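Acetylacetone-cleaving enzyme (PDB 3BAL) cleaves acetylacetone with molecular oxygen into methylglyoxal and acetate, as an iron-dependent homotetrameric dioxygenase of the cupin superfamily. Local coordinates at residues A[51-56]-A[107-112]; A[45-50]-A[117-122]. All blocks are in the same frame, centred on the assembly; numbering follows the deposited sequence.

Contact 1 (A[51-56]-A[107-112]); sequences FNCPAG and TFFPVE
The CB-SG bond of Cys53 lies over one face of the Phe109 ring, with both of its atoms in contact. SG of Cys53 stands 3.7 Å from the centroid of the Phe109 ring and only 11° off the ring normal, a Cys sulfur-aromatic contact over the ring centre. Its CB adds a CH-pi approach over the same face, with Cys53 CB nearest to Phe109 CG at 3.7 Å. Both gamma atoms stand anti to their carbonyl carbons (chi1 -43° for Cys53), which helps set the CB-SG bond over the ring, CB nearest Phe109 CG and SG over the centre. One direct backbone bond joins the segments: Gly56 N donates to Phe109 O at 2.7 Å, bent to 147° at the hydrogen. Beside it Phe108 CE1 lies 3.2 Å from Gly56 O, which meets the ring obliquely. At the other end Glu112 CA makes a CA-H...O contact of 3.3 Å with Cys53 O. Polar atoms nearby bond locally, Pro54 O to the hydroxyl of Ser57 and Val111 O to that of Ser113. Met77 of strand 76-79 and Phe59 of strand 57-64 also touch the Phe109 side chain. Strand 46-53 belongs to one sheet and the short, weakly bonded strand 108-109 pairs with strand 57-64 of the other, so the sulfur-ring contact bridges the two sheets at one end of the cupin jelly roll.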
loop_
_atom_site.group_PDB
_atom_site.type_symbol
_atom_site.label_atom_id
_atom_site.label_comp_id
_atom_site.label_asym_id
_atom_site.label_seq_id
_atom_site.Cartn_x
_atom_site.Cartn_y
_atom_site.Cartn_z
ATOM N N PHE A 51 -10.057 20.105 -0.861
ATOM C CA PHE A 51 -9.764 21.438 -1.393
ATOM C C PHE A 51 -10.955 22.243 -1.923
ATOM O O PHE A 51 -11.876 21.687 -2.526
ATOM C CB PHE A 51 -8.725 21.343 -2.530
ATOM C CG PHE A 51 -7.504 20.525 -2.187
ATOM C CD1 PHE A 51 -7.577 19.132 -2.125
ATOM C CD2 PHE A 51 -6.293 21.147 -1.891
ATOM C CE1 PHE A 51 -6.465 18.365 -1.770
ATOM C CE2 PHE A 51 -5.170 20.392 -1.532
ATOM C CZ PHE A 51 -5.257 18.995 -1.469
ATOM N N ASN A 52 -10.918 23.556 -1.680
ATOM C CA ASN A 52 -11.933 24.492 -2.176
ATOM C C ASN A 52 -11.169 25.378 -3.166
ATOM O O ASN A 52 -10.208 26.052 -2.787
ATOM C CB ASN A 52 -12.530 25.345 -1.043
ATOM C CG ASN A 52 -13.592 24.594 -0.229
ATOM O OD1 ASN A 52 -14.266 23.693 -0.739
ATOM N ND2 ASN A 52 -13.759 24.982 1.027
ATOM N N CYS A 53 -11.593 25.369 -4.427
ATOM C CA CYS A 53 -10.909 26.116 -5.483
ATOM C C CYS A 53 -11.756 27.156 -6.210
ATOM O O CYS A 53 -12.777 26.827 -6.810
ATOM C CB CYS A 53 -10.365 25.132 -6.525
ATOM S SG CYS A 53 -9.593 23.667 -5.815
ATOM N N PRO A 54 -11.333 28.428 -6.171
ATOM C CA PRO A 54 -12.056 29.514 -6.839
ATOM C C PRO A 54 -12.014 29.338 -8.355
ATOM O O PRO A 54 -11.213 28.557 -8.881
ATOM C CB PRO A 54 -11.289 30.761 -6.401
ATOM C CG PRO A 54 -10.781 30.388 -5.059
ATOM C CD PRO A 54 -10.289 28.973 -5.289
ATOM N N ALA A 55 -12.872 30.063 -9.062
ATOM C CA ALA A 55 -12.875 29.980 -10.511
ATOM C C ALA A 55 -11.554 30.571 -11.009
ATOM O O ALA A 55 -11.105 31.612 -10.524
ATOM C CB ALA A 55 -14.055 30.755 -11.079
ATOM N N GLY A 56 -10.922 29.882 -11.956
ATOM C CA GLY A 56 -9.665 30.352 -12.503
ATOM C C GLY A 56 -8.413 29.914 -11.761
ATOM O O GLY A 56 -7.301 30.260 -12.181
ATOM N N THR A 107 -3.191 21.696 -13.326
ATOM C CA THR A 107 -4.561 21.272 -13.046
ATOM C C THR A 107 -5.349 22.573 -12.845
ATOM O O THR A 107 -5.004 23.384 -11.979
ATOM C CB THR A 107 -4.624 20.378 -11.783
ATOM O OG1 THR A 107 -3.910 19.162 -12.030
ATOM C CG2 THR A 107 -6.066 20.042 -11.426
ATOM N N PHE A 108 -6.406 22.753 -13.640
ATOM C CA PHE A 108 -7.205 23.987 -13.651
ATOM C C PHE A 108 -8.698 23.882 -13.292
ATOM O O PHE A 108 -9.388 22.944 -13.704
ATOM C CB PHE A 108 -7.062 24.604 -15.052
ATOM C CG PHE A 108 -7.641 25.982 -15.193
ATOM C CD1 PHE A 108 -7.015 27.078 -14.610
ATOM C CD2 PHE A 108 -8.801 26.188 -15.933
ATOM C CE1 PHE A 108 -7.534 28.364 -14.765
ATOM C CE2 PHE A 108 -9.330 27.471 -16.093
ATOM C CZ PHE A 108 -8.695 28.559 -15.508
ATOM N N PHE A 109 -9.197 24.872 -12.551
ATOM C CA PHE A 109 -10.606 24.914 -12.152
ATOM C C PHE A 109 -11.325 26.107 -12.791
ATOM O O PHE A 109 -11.267 27.227 -12.288
ATOM C CB PHE A 109 -10.713 24.986 -10.635
ATOM C CG PHE A 109 -10.030 23.849 -9.946
ATOM C CD1 PHE A 109 -8.671 23.912 -9.653
ATOM C CD2 PHE A 109 -10.724 22.680 -9.658
ATOM C CE1 PHE A 109 -8.016 22.828 -9.086
ATOM C CE2 PHE A 109 -10.078 21.584 -9.090
ATOM C CZ PHE A 109 -8.722 21.658 -8.804
ATOM N N PRO A 110 -12.025 25.870 -13.913
ATOM C CA PRO A 110 -12.771 26.887 -14.673
ATOM C C PRO A 110 -13.911 27.544 -13.897
ATOM O O PRO A 110 -14.309 28.668 -14.194
ATOM C CB PRO A 110 -13.303 26.099 -15.874
ATOM C CG PRO A 110 -12.385 24.898 -15.963
ATOM C CD PRO A 110 -12.205 24.537 -14.525
ATOM N N VAL A 111 -14.410 26.826 -12.900
ATOM C CA VAL A 111 -15.526 27.274 -12.090
ATOM C C VAL A 111 -15.250 26.957 -10.610
ATOM O O VAL A 111 -14.427 26.094 -10.314
ATOM C CB VAL A 111 -16.805 26.543 -12.587
ATOM C CG1 VAL A 111 -17.174 25.420 -11.629
ATOM C CG2 VAL A 111 -17.922 27.513 -12.825
ATOM N N GLU A 112 -15.912 27.645 -9.679
ATOM C CA GLU A 112 -15.666 27.354 -8.263
ATOM C C GLU A 112 -15.926 25.872 -7.986
ATOM O O GLU A 112 -17.032 25.374 -8.208
ATOM C CB GLU A 112 -16.542 28.205 -7.356
ATOM C CG GLU A 112 -16.161 28.042 -5.894
ATOM C CD GLU A 112 -16.565 29.226 -5.050
ATOM O OE1 GLU A 112 -17.786 29.480 -4.921
ATOM O OE2 GLU A 112 -15.656 29.904 -4.514
#

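Contact 2 (A[45-50]-A[117-122]); sequences SSWTAI and MTFLGP
Trp47 and Phe119 are brought together by different first torsions: Trp47 CG sits between its backbone N and carbonyl carbon (chi1 45°), whereas Phe119 CG is anti to its carbonyl carbon (chi1 -47°). The indole is thereby laid against its cross-strand neighbour, its six-membered ring stacked face to face on the Phe119 ring with centroids 4.2 Å apart and planes at 22°. Phe119 CB covers the five-membered ring of Trp47, 3.9 Å from that centroid. The same pose lets Trp47 NE1 donate a hydrogen bond to Gly121 O (3.0 Å), which lies near the indole plane, although the donor stands above the carbonyl plane of Gly121. On its other face the Phe119 ring meets Met117 CG, so the ring is sandwiched between the indole and a side chain of its own strand. These residues sit on neighbouring antiparallel strands of the cupin jelly roll, 46-50 and 117-120, whose axes come within 4.7 Å. Trp47-Phe119 and Ala49-Met117 are the hydrogen-bonded pairs; the bond from Phe119 N to Trp47 O is 2.8 Å and nearly straight. On the reverse face Thr48 and Thr118 lie side by side, Thr48 OG1 3.2 Å from Thr118 CG2, and that hydroxyl is hydrogen-bonded to Glu69 of a neighbouring subunit. Trp138 and Ala141 of helix 138-148 also pack against Trp47.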
loop_
_atom_site.group_PDB
_atom_site.type_symbol
_atom_site.label_atom_id
_atom_site.label_comp_id
_atom_site.label_asym_id
_atom_site.label_seq_id
_atom_site.Cartn_x
_atom_site.Cartn_y
_atom_site.Cartn_z
ATOM N N SER A 45 2.765 5.948 4.261
ATOM C CA SER A 45 3.236 7.124 3.526
ATOM C C SER A 45 2.101 7.739 2.703
ATOM O O SER A 45 2.339 8.506 1.769
ATOM C CB SER A 45 4.446 6.809 2.622
ATOM O OG SER A 45 4.063 6.259 1.377
ATOM N N SER A 46 0.862 7.411 3.057
ATOM C CA SER A 46 -0.285 7.963 2.355
ATOM C C SER A 46 -0.868 9.123 3.169
ATOM O O SER A 46 -0.641 9.208 4.375
ATOM C CB SER A 46 -1.349 6.888 2.156
ATOM O OG SER A 46 -1.736 6.349 3.400
ATOM N N TRP A 47 -1.592 10.024 2.506
ATOM C CA TRP A 47 -2.216 11.168 3.174
ATOM C C TRP A 47 -3.502 11.564 2.453
ATOM O O TRP A 47 -3.679 11.240 1.280
ATOM C CB TRP A 47 -1.240 12.354 3.277
ATOM C CG TRP A 47 -0.461 12.681 2.026
ATOM C CD1 TRP A 47 0.476 11.896 1.404
ATOM C CD2 TRP A 47 -0.539 13.892 1.259
ATOM N NE1 TRP A 47 0.983 12.545 0.299
ATOM C CE2 TRP A 47 0.378 13.771 0.186
ATOM C CE3 TRP A 47 -1.295 15.072 1.374
ATOM C CZ2 TRP A 47 0.560 14.785 -0.769
ATOM C CZ3 TRP A 47 -1.114 16.080 0.424
ATOM C CH2 TRP A 47 -0.195 15.927 -0.633
ATOM N N THR A 48 -4.398 12.255 3.161
ATOM C CA THR A 48 -5.706 12.645 2.612
ATOM C C THR A 48 -6.089 14.101 2.888
ATOM O O THR A 48 -5.917 14.593 4.004
ATOM C CB THR A 48 -6.806 11.742 3.201
ATOM O OG1 THR A 48 -6.480 10.370 2.942
ATOM C CG2 THR A 48 -8.155 12.065 2.592
ATOM N N ALA A 49 -6.643 14.775 1.883
ATOM C CA ALA A 49 -7.022 16.178 2.042
ATOM C C ALA A 49 -8.225 16.591 1.198
ATOM O O ALA A 49 -8.622 15.874 0.278
ATOM C CB ALA A 49 -5.821 17.070 1.712
ATOM N N ILE A 50 -8.800 17.749 1.522
ATOM C CA ILE A 50 -9.942 18.283 0.785
ATOM C C ILE A 50 -9.636 19.731 0.349
ATOM O O ILE A 50 -9.012 20.490 1.092
ATOM C CB ILE A 50 -11.252 18.190 1.634
ATOM C CG1 ILE A 50 -12.449 18.664 0.809
ATOM C CG2 ILE A 50 -11.119 18.974 2.933
ATOM C CD1 ILE A 50 -13.787 18.203 1.374
ATOM N N MET A 117 -9.322 14.123 -1.949
ATOM C CA MET A 117 -8.341 13.255 -2.587
ATOM C C MET A 117 -7.388 12.564 -1.609
ATOM O O MET A 117 -6.991 13.136 -0.584
ATOM C CB MET A 117 -7.545 14.076 -3.615
ATOM C CG MET A 117 -6.539 13.303 -4.466
ATOM S SD MET A 117 -6.076 14.244 -5.971
ATOM C CE MET A 117 -5.162 13.001 -6.932
ATOM N N THR A 118 -7.033 11.325 -1.935
ATOM C CA THR A 118 -6.096 10.536 -1.139
ATOM C C THR A 118 -4.844 10.364 -2.001
ATOM O O THR A 118 -4.951 10.198 -3.221
ATOM C CB THR A 118 -6.686 9.137 -0.780
ATOM O OG1 THR A 118 -7.189 8.503 -1.964
ATOM C CG2 THR A 118 -7.823 9.269 0.225
ATOM N N PHE A 119 -3.667 10.433 -1.379
ATOM C CA PHE A 119 -2.401 10.289 -2.105
ATOM C C PHE A 119 -1.500 9.231 -1.468
ATOM O O PHE A 119 -1.424 9.127 -0.244
ATOM C CB PHE A 119 -1.581 11.600 -2.117
ATOM C CG PHE A 119 -2.366 12.838 -2.473
ATOM C CD1 PHE A 119 -3.090 13.526 -1.500
ATOM C CD2 PHE A 119 -2.353 13.338 -3.775
ATOM C CE1 PHE A 119 -3.787 14.696 -1.814
ATOM C CE2 PHE A 119 -3.048 14.508 -4.102
ATOM C CZ PHE A 119 -3.769 15.190 -3.115
ATOM N N LEU A 120 -0.822 8.450 -2.304
ATOM C CA LEU A 120 0.131 7.458 -1.821
ATOM C C LEU A 120 1.482 7.993 -2.299
ATOM O O LEU A 120 1.732 8.105 -3.505
ATOM C CB LEU A 120 -0.125 6.069 -2.425
ATOM C CG LEU A 120 0.844 4.974 -1.933
ATOM C CD1 LEU A 120 0.769 4.862 -0.416
ATOM C CD2 LEU A 120 0.502 3.647 -2.578
ATOM N N GLY A 121 2.342 8.356 -1.357
ATOM C CA GLY A 121 3.628 8.902 -1.738
ATOM C C GLY A 121 3.562 10.409 -1.927
ATOM O O GLY A 121 2.514 11.024 -1.720
ATOM N N PRO A 122 4.675 11.033 -2.340
ATOM C CA PRO A 122 4.746 12.482 -2.552
ATOM C C PRO A 122 4.357 13.012 -3.928
ATOM O O PRO A 122 4.224 12.260 -4.904
ATOM C CB PRO A 122 6.210 12.786 -2.258
ATOM C CG PRO A 122 6.892 11.584 -2.890
ATOM C CD PRO A 122 6.020 10.425 -2.413
#

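In the fold
Contacts 1 and 2 share strand 46-53, and their centres are 20 Å apart. Contact 2 is buried, its centre about 7 Å from the chain centre, and a ladder of backbone bonds holds 46-53 to its sheet neighbour 113-120; other subunits reach both of its segments. Contact 1, its centre about 13 Å from the centre of the chain, is partly exposed, touches no other chain and joins the two sheets mainly by packing; its segments fall between those of contact 2 along the chain. The Met117 side chain is about 5 Å from the zinc held by His62, His64 and His104, and the Phe109 side chain about 9 Å; neither is among its ligands. The zinc probably occupies the iron cofactor's site.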